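Local coordinates for leucine aminopeptidase (Fimbriiglobus ruber, PDB 7D1B), which probably acts as a zinc-dependent glutaminyl cyclase, converting N-terminal glutamine of peptides to pyroglutamate on an M28 aminopeptidase-type fold, at residues P48-A54 against E165-H169; A54-V58 against I318-M323; Y57-L61 against A160-E165. All coordinates share one frame; numbering follows the deposited sequence. Where two conformers were deposited one is given.

Contact 1 (P48-A54 against E165-H169); sequences PLDPDRA and ELAHH
E165, near the C-terminal end of helix 153-167 in the M28 peptidase fold, sends a buried carboxylate to the start of helix 51-63, where it meets R53 and the backbone of D50. R53 grips it side-on: NE donates to the syn lone pair of OE1 over 2.7 Å, while NH2 reaches OE2 at 2.9 Å in an almost straight bond lying in the guanidinium plane. OE2 also accepts from D50 N at 2.9 Å, here from above the carboxylate plane, and from H169 NE2; three donors on one oxygen would probably favour the charged form of E165. D50 has a second task as N-cap of helix 51-63: CG anti to the backbone N (chi1 -177°) brings OD1 to R53 N. L166 adds an apolar touch, its CD2 4.1 Å from L49 CD1. H168 lies flat over one face of the R53 guanidinium, the two planes only 4° apart and their centres 3.6 Å from each other, and its NE2 is hydrogen-bonded to Y57 OH further along helix 51-63. Stack and salt bridge together fix the rotation of the guanidinium. H169 completes the cluster; the CD2 methyl of L49 sits over one face of its ring in a CH-pi contact, 3.4 Å from the centroid, and the ring carbon CE1 of H169, between its two nitrogens, comes to 3.3 Å from P48 O.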
ATOM      1  N   PRO A  48      13.239 -15.755  -1.780  1.00 13.82           N
ATOM      2  CA  PRO A  48      12.437 -16.752  -2.527  1.00 14.02           C
ATOM      3  C   PRO A  48      10.941 -16.509  -2.359  1.00 12.88           C
ATOM      4  O   PRO A  48      10.191 -17.359  -1.878  1.00 13.37           O
ATOM      5  CB  PRO A  48      12.912 -18.072  -1.910  1.00 15.67           C
ATOM      6  CG  PRO A  48      13.222 -17.691  -0.479  1.00 17.34           C
ATOM      7  CD  PRO A  48      13.905 -16.349  -0.601  1.00 15.56           C
ATOM      8  N   LEU A  49      10.499 -15.323  -2.770  1.00 12.64           N
ATOM      9  CA  LEU A  49       9.090 -14.985  -2.692  1.00 12.65           C
ATOM     10  C   LEU A  49       8.295 -15.932  -3.576  1.00 12.72           C
ATOM     11  O   LEU A  49       8.725 -16.292  -4.675  1.00 14.26           O
ATOM     12  CB  LEU A  49       8.893 -13.532  -3.142  1.00 13.80           C
ATOM     13  CG  LEU A  49       9.772 -12.456  -2.478  1.00 17.92           C
ATOM     14  CD1 LEU A  49       9.261 -11.077  -2.897  1.00 19.71           C
ATOM     15  CD2 LEU A  49       9.875 -12.543  -0.981  1.00 18.90           C
ATOM     16  N   ASP A  50       7.135 -16.354  -3.086  1.00 13.11           N
ATOM     17  CA  ASP A  50       6.363 -17.382  -3.759  1.00 13.25           C
ATOM     18  C   ASP A  50       5.229 -16.719  -4.535  1.00 12.91           C
ATOM     19  O   ASP A  50       4.289 -16.191  -3.920  1.00 13.57           O
ATOM     20  CB  ASP A  50       5.831 -18.346  -2.703  1.00 15.30           C
ATOM     21  CG  ASP A  50       5.072 -19.511  -3.290  1.00 16.76           C
ATOM     22  OD1 ASP A  50       4.453 -19.376  -4.353  1.00 17.36           O
ATOM     23  OD2 ASP A  50       5.075 -20.569  -2.642  1.00 20.09           O
ATOM     24  N   PRO A  51       5.282 -16.702  -5.869  1.00 13.16           N
ATOM     25  CA  PRO A  51       4.250 -15.966  -6.632  1.00 13.63           C
ATOM     26  C   PRO A  51       2.862 -16.566  -6.493  1.00 13.97           C
ATOM     27  O   PRO A  51       1.862 -15.833  -6.473  1.00 14.92           O
ATOM     28  CB  PRO A  51       4.770 -16.029  -8.075  1.00 14.65           C
ATOM     29  CG  PRO A  51       5.612 -17.327  -8.113  1.00 14.84           C
ATOM     30  CD  PRO A  51       6.264 -17.386  -6.740  1.00 14.62           C
ATOM     31  N   ASP A  52       2.772 -17.896  -6.407  1.00 14.17           N
ATOM     32  CA  ASP A  52       1.470 -18.536  -6.272  1.00 15.29           C
ATOM     33  C   ASP A  52       0.868 -18.251  -4.909  1.00 13.77           C
ATOM     34  O   ASP A  52      -0.338 -18.012  -4.793  1.00 14.63           O
ATOM     35  CB  ASP A  52       1.609 -20.033  -6.521  1.00 18.65           C
ATOM     36  CG  ASP A  52       2.083 -20.327  -7.916  1.00 25.02           C
ATOM     37  OD1 ASP A  52       1.576 -19.682  -8.860  1.00 27.35           O
ATOM     38  OD2 ASP A  52       2.988 -21.161  -8.068  1.00 31.34           O
ATOM     39  N   ARG A  53       1.696 -18.263  -3.861  1.00 14.11           N
ATOM     40  CA  ARG A  53       1.204 -17.943  -2.529  1.00 13.52           C
ATOM     41  C   ARG A  53       0.744 -16.492  -2.456  1.00 13.07           C
ATOM     42  O   ARG A  53      -0.298 -16.189  -1.856  1.00 13.99           O
ATOM     43  CB  ARG A  53       2.292 -18.261  -1.505  1.00 14.25           C
ATOM     44  CG  ARG A  53       1.825 -18.100  -0.076  1.00 15.05           C
ATOM     45  CD  ARG A  53       2.805 -18.708   0.925  1.00 15.74           C
ATOM     46  NE  ARG A  53       4.109 -18.060   0.808  1.00 14.74           N
ATOM     47  CZ  ARG A  53       5.211 -18.475   1.416  1.00 15.11           C
ATOM     48  NH1 ARG A  53       5.170 -19.550   2.189  1.00 17.10           N
ATOM     49  NH2 ARG A  53       6.351 -17.820   1.245  1.00 15.23           N
ATOM     50  N   ALA A  54       1.494 -15.581  -3.083  1.00 13.33           N
ATOM     51  CA  ALA A  54       1.094 -14.180  -3.090  1.00 13.62           C
ATOM     52  C   ALA A  54      -0.281 -13.999  -3.730  1.00 13.23           C
ATOM     53  O   ALA A  54      -1.142 -13.268  -3.200  1.00 13.84           O
ATOM     54  CB  ALA A  54       2.169 -13.359  -3.807  1.00 14.77           C
ATOM     55  N   GLU A 165       2.771 -12.001   1.904  1.00 11.10           N
ATOM     56  CA  GLU A 165       3.865 -12.806   1.360  1.00 11.22           C
ATOM     57  C   GLU A 165       5.201 -12.405   1.979  1.00 11.34           C
ATOM     58  O   GLU A 165       5.978 -13.259   2.423  1.00 11.52           O
ATOM     59  CB  GLU A 165       3.913 -12.721  -0.166  1.00 11.71           C
ATOM     60  CG  GLU A 165       5.148 -13.412  -0.762  1.00 12.46           C
ATOM     61  CD  GLU A 165       5.234 -14.900  -0.438  1.00 12.66           C
ATOM     62  OE1 GLU A 165       4.179 -15.503  -0.163  1.00 13.59           O
ATOM     63  OE2 GLU A 165       6.370 -15.456  -0.485  1.00 12.79           O
ATOM     64  N   LEU A 166       5.491 -11.102   2.007  1.00 11.08           N
ATOM     65  CA  LEU A 166       6.763 -10.628   2.539  1.00 11.19           C
ATOM     66  C   LEU A 166       6.958 -11.063   3.978  1.00 11.10           C
ATOM     67  O   LEU A 166       8.093 -11.324   4.403  1.00 11.43           O
ATOM     68  CB  LEU A 166       6.842  -9.098   2.452  1.00 12.02           C
ATOM     69  CG  LEU A 166       7.019  -8.505   1.057  1.00 11.81           C
ATOM     70  CD1 LEU A 166       6.904  -6.992   1.127  1.00 14.50           C
ATOM     71  CD2 LEU A 166       8.345  -8.916   0.456  1.00 14.68           C
ATOM     72  N   ALA A 167       5.873 -11.140   4.750  1.00 11.38           N
ATOM     73  CA  ALA A 167       5.989 -11.523   6.150  1.00 11.17           C
ATOM     74  C   ALA A 167       6.642 -12.885   6.345  1.00 11.25           C
ATOM     75  O   ALA A 167       7.227 -13.119   7.397  1.00 12.69           O
ATOM     76  CB  ALA A 167       4.607 -11.502   6.799  1.00 13.08           C
ATOM     77  N   HIS A 168       6.525 -13.808   5.377  1.00 11.69           N
ATOM     78  CA  HIS A 168       7.207 -15.095   5.508  1.00 12.11           C
ATOM     79  C   HIS A 168       8.721 -14.943   5.563  1.00 11.89           C
ATOM     80  O   HIS A 168       9.403 -15.828   6.100  1.00 13.24           O
ATOM     81  CB  HIS A 168       6.840 -16.027   4.360  1.00 13.09           C
ATOM     82  CG  HIS A 168       5.432 -16.517   4.424  1.00 12.76           C
ATOM     83  ND1 HIS A 168       5.051 -17.568   5.229  1.00 13.85           N
ATOM     84  CD2 HIS A 168       4.308 -16.098   3.790  1.00 13.69           C
ATOM     85  CE1 HIS A 168       3.754 -17.781   5.081  1.00 14.67           C
ATOM     86  NE2 HIS A 168       3.279 -16.902   4.219  1.00 14.49           N
ATOM     87  N   HIS A 169       9.249 -13.848   5.011  1.00 11.75           N
ATOM     88  CA  HIS A 169      10.679 -13.675   4.807  1.00 11.89           C
ATOM     89  C   HIS A 169      11.300 -12.677   5.760  1.00 11.41           C
ATOM     90  O   HIS A 169      12.516 -12.721   5.943  1.00 11.72           O
ATOM     91  CB  HIS A 169      10.930 -13.201   3.369  1.00 11.91           C
ATOM     92  CG  HIS A 169      10.218 -14.043   2.364  1.00 12.16           C
ATOM     93  ND1 HIS A 169      10.768 -15.185   1.816  1.00 13.45           N
ATOM     94  CD2 HIS A 169       8.963 -13.943   1.866  1.00 12.65           C
ATOM     95  CE1 HIS A 169       9.878 -15.739   1.007  1.00 13.12           C
ATOM     96  NE2 HIS A 169       8.770 -15.010   1.030  1.00 12.98           N
TER

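Contact 2 (A54-V58 against I318-M323); sequences AVKYV and ISGKQM
A54 turns its methyl group onto the end of M323, with CB 3.9 Å from both the SD and the CE of that methionine. The M323 chain runs out straight to SD and then bends at its last torsion (chi3 68°), which folds CE back beside A54. V55, the next residue, works through one branch. Its CG2, anti to the carbonyl carbon, touches the first turn of helix 320-336 at the backbone itself: the absence of a side chain on G320 leaves room for this methyl, which lies 3.6 Å from both G320 N and G320 CA. The CA atoms of V55 and G320 are 5.6 Å apart. The same methyl meets I318 CG2 at 4.1 Å, so V55 spans the junction between the loop residue I318 and the helix that follows. S319 is the N-cap of this helix and accepts from Q322 N through OG, holding the first turn against which V55 packs. In the M28 peptidase fold the contact thus joins the N-terminal helix 51-63 to the start of the C-terminal helix 320-336; no hydrogen bond crosses it. I318 also touches N154 of helix 153-167, and its side chain is about 8 Å from that of the zinc ligand D155 and about 12 Å from the zinc ion. One turn beyond A54, V58 divides its two methyls between the partners: CG1 lies 4.0 Å from I318 CG1, and CG2 lies 4.1 Å from M323 SD.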
ATOM      1  N   ALA A  54       1.494 -15.581  -3.083  1.00 13.33           N
ATOM      2  CA  ALA A  54       1.094 -14.180  -3.090  1.00 13.62           C
ATOM      3  C   ALA A  54      -0.281 -13.999  -3.730  1.00 13.23           C
ATOM      4  O   ALA A  54      -1.142 -13.268  -3.200  1.00 13.84           O
ATOM      5  CB  ALA A  54       2.169 -13.359  -3.807  1.00 14.77           C
ATOM      6  N   VAL A  55      -0.518 -14.661  -4.874  1.00 13.61           N
ATOM      7  CA  VAL A  55      -1.833 -14.554  -5.506  1.00 14.48           C
ATOM      8  C   VAL A  55      -2.907 -15.191  -4.632  1.00 14.00           C
ATOM      9  O   VAL A  55      -4.037 -14.680  -4.544  1.00 15.07           O
ATOM     10  CB  VAL A  55      -1.810 -15.149  -6.924  1.00 16.35           C
ATOM     11  CG1 VAL A  55      -3.213 -15.222  -7.495  1.00 20.71           C
ATOM     12  CG2 VAL A  55      -0.908 -14.322  -7.813  1.00 17.12           C
ATOM     13  N   LYS A  56      -2.577 -16.311  -3.975  1.00 14.23           N
ATOM     14  CA  LYS A  56      -3.526 -16.953  -3.073  1.00 15.05           C
ATOM     15  C   LYS A  56      -3.955 -16.006  -1.965  1.00 13.24           C
ATOM     16  O   LYS A  56      -5.113 -16.023  -1.549  1.00 14.77           O
ATOM     17  CB  LYS A  56      -2.926 -18.236  -2.494  1.00 17.57           C
ATOM     18  CG  LYS A  56      -3.780 -18.942  -1.441  0.66 20.21           C
ATOM     19  CD  LYS A  56      -3.027 -20.103  -0.773  0.66 24.34           C
ATOM     20  CE  LYS A  56      -2.000 -19.591   0.240  0.66 25.84           C
ATOM     21  NZ  LYS A  56      -1.225 -20.671   0.920  0.66 28.30           N
ATOM     22  N   TYR A  57      -3.037 -15.178  -1.466  1.00 13.60           N
ATOM     23  CA  TYR A  57      -3.425 -14.207  -0.442  1.00 13.27           C
ATOM     24  C   TYR A  57      -4.370 -13.146  -1.007  1.00 12.81           C
ATOM     25  O   TYR A  57      -5.295 -12.712  -0.309  1.00 13.95           O
ATOM     26  CB  TYR A  57      -2.188 -13.582   0.212  1.00 13.83           C
ATOM     27  CG  TYR A  57      -1.408 -14.532   1.084  1.00 13.52           C
ATOM     28  CD1 TYR A  57      -2.057 -15.467   1.872  1.00 16.51           C
ATOM     29  CD2 TYR A  57      -0.021 -14.482   1.128  1.00 13.92           C
ATOM     30  CE1 TYR A  57      -1.348 -16.327   2.684  1.00 16.40           C
ATOM     31  CE2 TYR A  57       0.701 -15.336   1.939  1.00 14.27           C
ATOM     32  CZ  TYR A  57       0.036 -16.269   2.706  1.00 13.99           C
ATOM     33  OH  TYR A  57       0.738 -17.138   3.516  1.00 15.70           O
ATOM     34  N   VAL A  58      -4.164 -12.718  -2.262  1.00 12.93           N
ATOM     35  CA  VAL A  58      -5.162 -11.830  -2.876  1.00 13.11           C
ATOM     36  C   VAL A  58      -6.528 -12.507  -2.891  1.00 13.21           C
ATOM     37  O   VAL A  58      -7.552 -11.906  -2.532  1.00 14.13           O
ATOM     38  CB  VAL A  58      -4.761 -11.396  -4.297  1.00 13.53           C
ATOM     39  CG1 VAL A  58      -5.867 -10.522  -4.889  1.00 15.72           C
ATOM     40  CG2 VAL A  58      -3.441 -10.650  -4.289  1.00 14.46           C
ATOM     41  N   ILE A 318      -4.326 -10.376 -11.236  1.00 14.60           N
ATOM     42  CA  ILE A 318      -3.065 -10.221 -10.521  1.00 13.88           C
ATOM     43  C   ILE A 318      -2.023 -11.161 -11.111  1.00 14.07           C
ATOM     44  O   ILE A 318      -2.302 -12.339 -11.347  1.00 16.75           O
ATOM     45  CB  ILE A 318      -3.257 -10.519  -9.028  1.00 15.00           C
ATOM     46  CG1 ILE A 318      -4.366  -9.642  -8.437  1.00 17.46           C
ATOM     47  CG2 ILE A 318      -1.931 -10.361  -8.284  1.00 16.92           C
ATOM     48  CD1 ILE A 318      -4.148  -8.140  -8.627  1.00 19.66           C
ATOM     49  N   SER A 319      -0.820 -10.651 -11.342  1.00 12.71           N
ATOM     50  CA  SER A 319       0.310 -11.467 -11.764  1.00 12.32           C
ATOM     51  C   SER A 319       1.198 -11.775 -10.555  1.00 12.15           C
ATOM     52  O   SER A 319       1.748 -10.859  -9.930  1.00 12.34           O
ATOM     53  CB  SER A 319       1.111 -10.713 -12.820  1.00 12.69           C
ATOM     54  OG  SER A 319       2.408 -11.272 -12.925  1.00 13.89           O
ATOM     55  N   GLY A 320       1.373 -13.058 -10.244  1.00 13.64           N
ATOM     56  CA  GLY A 320       2.285 -13.417  -9.167  1.00 14.56           C
ATOM     57  C   GLY A 320       3.712 -12.982  -9.432  1.00 13.12           C
ATOM     58  O   GLY A 320       4.417 -12.566  -8.514  1.00 13.00           O
ATOM     59  N   LYS A 321       4.158 -13.073 -10.691  1.00 13.11           N
ATOM     60  CA  LYS A 321       5.504 -12.623 -11.024  1.00 13.48           C
ATOM     61  C   LYS A 321       5.656 -11.128 -10.778  1.00 11.84           C
ATOM     62  O   LYS A 321       6.685 -10.674 -10.267  1.00 12.47           O
ATOM     63  CB  LYS A 321       5.834 -12.961 -12.475  1.00 15.84           C
ATOM     64  CG  LYS A 321       7.020 -12.147 -13.049  1.00 23.21           C
ATOM     65  CD  LYS A 321       8.434 -12.599 -12.710  1.00 27.59           C
ATOM     66  CE  LYS A 321       9.422 -11.690 -13.432  0.68 24.80           C
ATOM     67  NZ  LYS A 321      10.736 -11.661 -12.766  0.68 24.65           N
ATOM     68  N   GLN A 322       4.638 -10.345 -11.125  1.00 12.04           N
ATOM     69  CA  GLN A 322       4.684  -8.914 -10.860  1.00 11.53           C
ATOM     70  C   GLN A 322       4.750  -8.640  -9.361  1.00 11.36           C
ATOM     71  O   GLN A 322       5.519  -7.771  -8.910  1.00 11.86           O
ATOM     72  CB  GLN A 322       3.465  -8.252 -11.495  1.00 12.35           C
ATOM     73  CG  GLN A 322       3.342  -6.754 -11.255  1.00 12.12           C
ATOM     74  CD  GLN A 322       4.504  -5.937 -11.800  1.00 11.39           C
ATOM     75  OE1 GLN A 322       5.247  -6.374 -12.692  1.00 12.50           O
ATOM     76  NE2 GLN A 322       4.671  -4.732 -11.273  1.00 12.07           N
ATOM     77  N   MET A 323       3.980  -9.394  -8.564  1.00 11.59           N
ATOM     78  CA  MET A 323       4.044  -9.233  -7.117  1.00 12.37           C
ATOM     79  C   MET A 323       5.441  -9.537  -6.593  1.00 11.66           C
ATOM     80  O   MET A 323       5.966  -8.808  -5.752  1.00 12.71           O
ATOM     81  CB  MET A 323       3.017 -10.140  -6.443  1.00 13.32           C
ATOM     82  CG  MET A 323       1.611  -9.751  -6.760  1.00 14.17           C
ATOM     83  SD  MET A 323       0.337 -10.529  -5.797  0.62 12.63           S
ATOM     84  CE  MET A 323       0.564  -9.859  -4.150  1.00 13.49           C
TER

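Contact 3 (Y57-L61 against A160-E165)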
ATOM      1  N   TYR A  57      -3.037 -15.178  -1.466  1.00 13.60           N
ATOM      2  CA  TYR A  57      -3.425 -14.207  -0.442  1.00 13.27           C
ATOM      3  C   TYR A  57      -4.370 -13.146  -1.007  1.00 12.81           C
ATOM      4  O   TYR A  57      -5.295 -12.712  -0.309  1.00 13.95           O
ATOM      5  CB  TYR A  57      -2.188 -13.582   0.212  1.00 13.83           C
ATOM      6  CG  TYR A  57      -1.408 -14.532   1.084  1.00 13.52           C
ATOM      7  CD1 TYR A  57      -2.057 -15.467   1.872  1.00 16.51           C
ATOM      8  CD2 TYR A  57      -0.021 -14.482   1.128  1.00 13.92           C
ATOM      9  CE1 TYR A  57      -1.348 -16.327   2.684  1.00 16.40           C
ATOM     10  CE2 TYR A  57       0.701 -15.336   1.939  1.00 14.27           C
ATOM     11  CZ  TYR A  57       0.036 -16.269   2.706  1.00 13.99           C
ATOM     12  OH  TYR A  57       0.738 -17.138   3.516  1.00 15.70           O
ATOM     13  N   VAL A  58      -4.164 -12.718  -2.262  1.00 12.93           N
ATOM     14  CA  VAL A  58      -5.162 -11.830  -2.876  1.00 13.11           C
ATOM     15  C   VAL A  58      -6.528 -12.507  -2.891  1.00 13.21           C
ATOM     16  O   VAL A  58      -7.552 -11.906  -2.532  1.00 14.13           O
ATOM     17  CB  VAL A  58      -4.761 -11.396  -4.297  1.00 13.53           C
ATOM     18  CG1 VAL A  58      -5.867 -10.522  -4.889  1.00 15.72           C
ATOM     19  CG2 VAL A  58      -3.441 -10.650  -4.289  1.00 14.46           C
ATOM     20  N   GLN A  59      -6.566 -13.762  -3.353  1.00 14.01           N
ATOM     21  CA  GLN A  59      -7.831 -14.485  -3.424  1.00 14.73           C
ATOM     22  C   GLN A  59      -8.464 -14.614  -2.044  1.00 14.84           C
ATOM     23  O   GLN A  59      -9.681 -14.475  -1.897  1.00 15.51           O
ATOM     24  CB  GLN A  59      -7.594 -15.864  -4.031  1.00 16.52           C
ATOM     25  CG  GLN A  59      -8.880 -16.639  -4.275  1.00 19.79           C
ATOM     26  CD  GLN A  59      -9.672 -16.053  -5.425  1.00 22.43           C
ATOM     27  OE1 GLN A  59      -9.166 -15.958  -6.546  1.00 23.51           O
ATOM     28  NE2 GLN A  59     -10.909 -15.643  -5.156  1.00 24.55           N
ATOM     29  N   GLN A  60      -7.659 -14.894  -1.022  1.00 14.98           N
ATOM     30  CA  GLN A  60      -8.197 -15.063   0.325  1.00 15.41           C
ATOM     31  C   GLN A  60      -8.858 -13.784   0.820  1.00 15.14           C
ATOM     32  O   GLN A  60      -9.978 -13.799   1.373  1.00 16.17           O
ATOM     33  CB  GLN A  60      -7.067 -15.476   1.266  1.00 17.37           C
ATOM     34  CG  GLN A  60      -7.513 -15.619   2.702  1.00 20.27           C
ATOM     35  CD  GLN A  60      -6.399 -16.002   3.661  1.00 21.89           C
ATOM     36  OE1 GLN A  60      -5.244 -16.201   3.260  1.00 25.16           O
ATOM     37  NE2 GLN A  60      -6.744 -16.110   4.943  1.00 24.49           N
ATOM     38  N   LEU A  61      -8.169 -12.650   0.626  1.00 13.79           N
ATOM     39  CA  LEU A  61      -8.737 -11.380   1.069  1.00 14.45           C
ATOM     40  C   LEU A  61      -9.996 -11.048   0.280  1.00 13.64           C
ATOM     41  O   LEU A  61     -11.004 -10.623   0.856  1.00 14.87           O
ATOM     42  CB  LEU A  61      -7.694 -10.264   0.980  1.00 14.01           C
ATOM     43  CG  LEU A  61      -6.497 -10.418   1.926  1.00 14.13           C
ATOM     44  CD1 LEU A  61      -5.489  -9.323   1.671  1.00 15.57           C
ATOM     45  CD2 LEU A  61      -6.932 -10.395   3.387  1.00 16.98           C
ATOM     46  N   ALA A 160      -1.861  -5.402   0.570  1.00 11.40           N
ATOM     47  CA  ALA A 160      -1.980  -6.211   1.775  1.00 11.48           C
ATOM     48  C   ALA A 160      -1.482  -7.630   1.536  1.00 11.24           C
ATOM     49  O   ALA A 160      -0.783  -8.211   2.380  1.00 11.72           O
ATOM     50  CB  ALA A 160      -3.424  -6.205   2.272  1.00 12.76           C
ATOM     51  N   ALA A 161      -1.845  -8.211   0.387  1.00 11.53           N
ATOM     52  CA  ALA A 161      -1.420  -9.567   0.061  1.00 11.49           C
ATOM     53  C   ALA A 161       0.090  -9.660  -0.116  1.00 10.95           C
ATOM     54  O   ALA A 161       0.710 -10.642   0.313  1.00 11.34           O
ATOM     55  CB  ALA A 161      -2.147 -10.053  -1.182  1.00 12.21           C
ATOM     56  N   LEU A 162       0.702  -8.651  -0.745  1.00 10.96           N
ATOM     57  CA  LEU A 162       2.149  -8.675  -0.871  1.00 10.92           C
ATOM     58  C   LEU A 162       2.801  -8.578   0.498  1.00 10.71           C
ATOM     59  O   LEU A 162       3.796  -9.253   0.756  1.00 11.35           O
ATOM     60  CB  LEU A 162       2.640  -7.582  -1.818  1.00 11.55           C
ATOM     61  CG  LEU A 162       4.173  -7.552  -2.000  1.00 11.16           C
ATOM     62  CD1 LEU A 162       4.719  -8.913  -2.484  1.00 12.89           C
ATOM     63  CD2 LEU A 162       4.575  -6.463  -2.977  1.00 12.77           C
ATOM     64  N   MET A 163       2.240  -7.767   1.407  1.00 11.01           N
ATOM     65  CA  MET A 163       2.743  -7.756   2.781  1.00 11.37           C
ATOM     66  C   MET A 163       2.618  -9.133   3.424  1.00 11.25           C
ATOM     67  O   MET A 163       3.526  -9.571   4.144  1.00 11.56           O
ATOM     68  CB  MET A 163       2.001  -6.726   3.628  1.00 11.69           C
ATOM     69  CG  MET A 163       2.246  -5.293   3.269  1.00 12.62           C
ATOM     70  SD  MET A 163       1.118  -4.287   4.211  1.00 12.98           S
ATOM     71  CE  MET A 163       1.460  -2.670   3.503  1.00 14.06           C
ATOM     72  N   MET A 164       1.496  -9.827   3.185  1.00 11.40           N
ATOM     73  CA  MET A 164       1.355 -11.185   3.721  1.00 11.70           C
ATOM     74  C   MET A 164       2.455 -12.096   3.197  1.00 11.37           C
ATOM     75  O   MET A 164       3.016 -12.891   3.952  1.00 12.33           O
ATOM     76  CB  MET A 164      -0.021 -11.747   3.379  1.00 12.06           C
ATOM     77  CG  MET A 164      -1.163 -11.065   4.116  1.00 12.80           C
ATOM     78  SD  MET A 164      -2.787 -11.747   3.683  1.00 13.85           S
ATOM     79  CE  MET A 164      -2.750 -13.245   4.660  1.00 16.67           C
ATOM     80  N   GLU A 165       2.771 -12.001   1.904  1.00 11.10           N
ATOM     81  CA  GLU A 165       3.865 -12.806   1.360  1.00 11.22           C
ATOM     82  C   GLU A 165       5.201 -12.405   1.979  1.00 11.34           C
ATOM     83  O   GLU A 165       5.978 -13.259   2.423  1.00 11.52           O
ATOM     84  CB  GLU A 165       3.913 -12.721  -0.166  1.00 11.71           C
ATOM     85  CG  GLU A 165       5.148 -13.412  -0.762  1.00 12.46           C
ATOM     86  CD  GLU A 165       5.234 -14.900  -0.438  1.00 12.66           C
ATOM     87  OE1 GLU A 165       4.179 -15.503  -0.163  1.00 13.59           O
ATOM     88  OE2 GLU A 165       6.370 -15.456  -0.485  1.00 12.79           O
TER
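This is a buried, almost wholly apolar helix-helix packing, in which Y57, V58 and L61 of helix 51-63 meet A160, A161 and M164 of helix 153-167. The axes of the two short segments come within 9.0 Å, at an angle of 128° between their directions. A161 lies at the closest point, its CA 5.1 Å from that of Y57, and its small side chain fits between Y57 and V58. A161 CB lies against V58 CG2 at 3.4 Å, tighter than usual carbon packing, and also touches Y57 CB at 3.8 Å. Within the M28 peptidase fold, helix 153-167 lies between helix 51-63 and the central sheet: M163, whose end leads away from helix 51-63, and A160 touch L183 of strand 178-184. M164 lies over a face of the Y57 ring, its CB 4.0 Å from the ring centroid in a CH-pi contact. Its chain then bends at chi3 (78°), bringing CE to 3.6 Å from Y57 CD1, while SD forms an oblique Met-aromatic contact with the ring. H84 meets the same ring edge-to-face. L61, one turn on from Y57, ends the contact with CD1 3.8 Å from A160 CB and 4.2 Å from M164 SD.

Overall arrangement
The three contacts follow one another along helix 51-63, their centres 8 to 9 Å apart and on the same side of the chain's centre. Contact 1 lies at its N-terminal end, contact 2 on the next turn and contact 3 further on. Contacts 1 and 3 both join it to helix 153-167 and share E165, contact 3 being nested inside the loop closed by contact 1. Contact 2 brings in helix 320-336; its segments alternate along the chain with those of contact 1, with which it shares A54, and it shares Y57 and V58 with contact 3. M323 CE of contact 2 also packs on A161 CB of contact 3, 4.0 Å away. The first helix of the model is thereby joined to helices 153-167, which carries the zinc ligand D155 in its first turn, and 320-336.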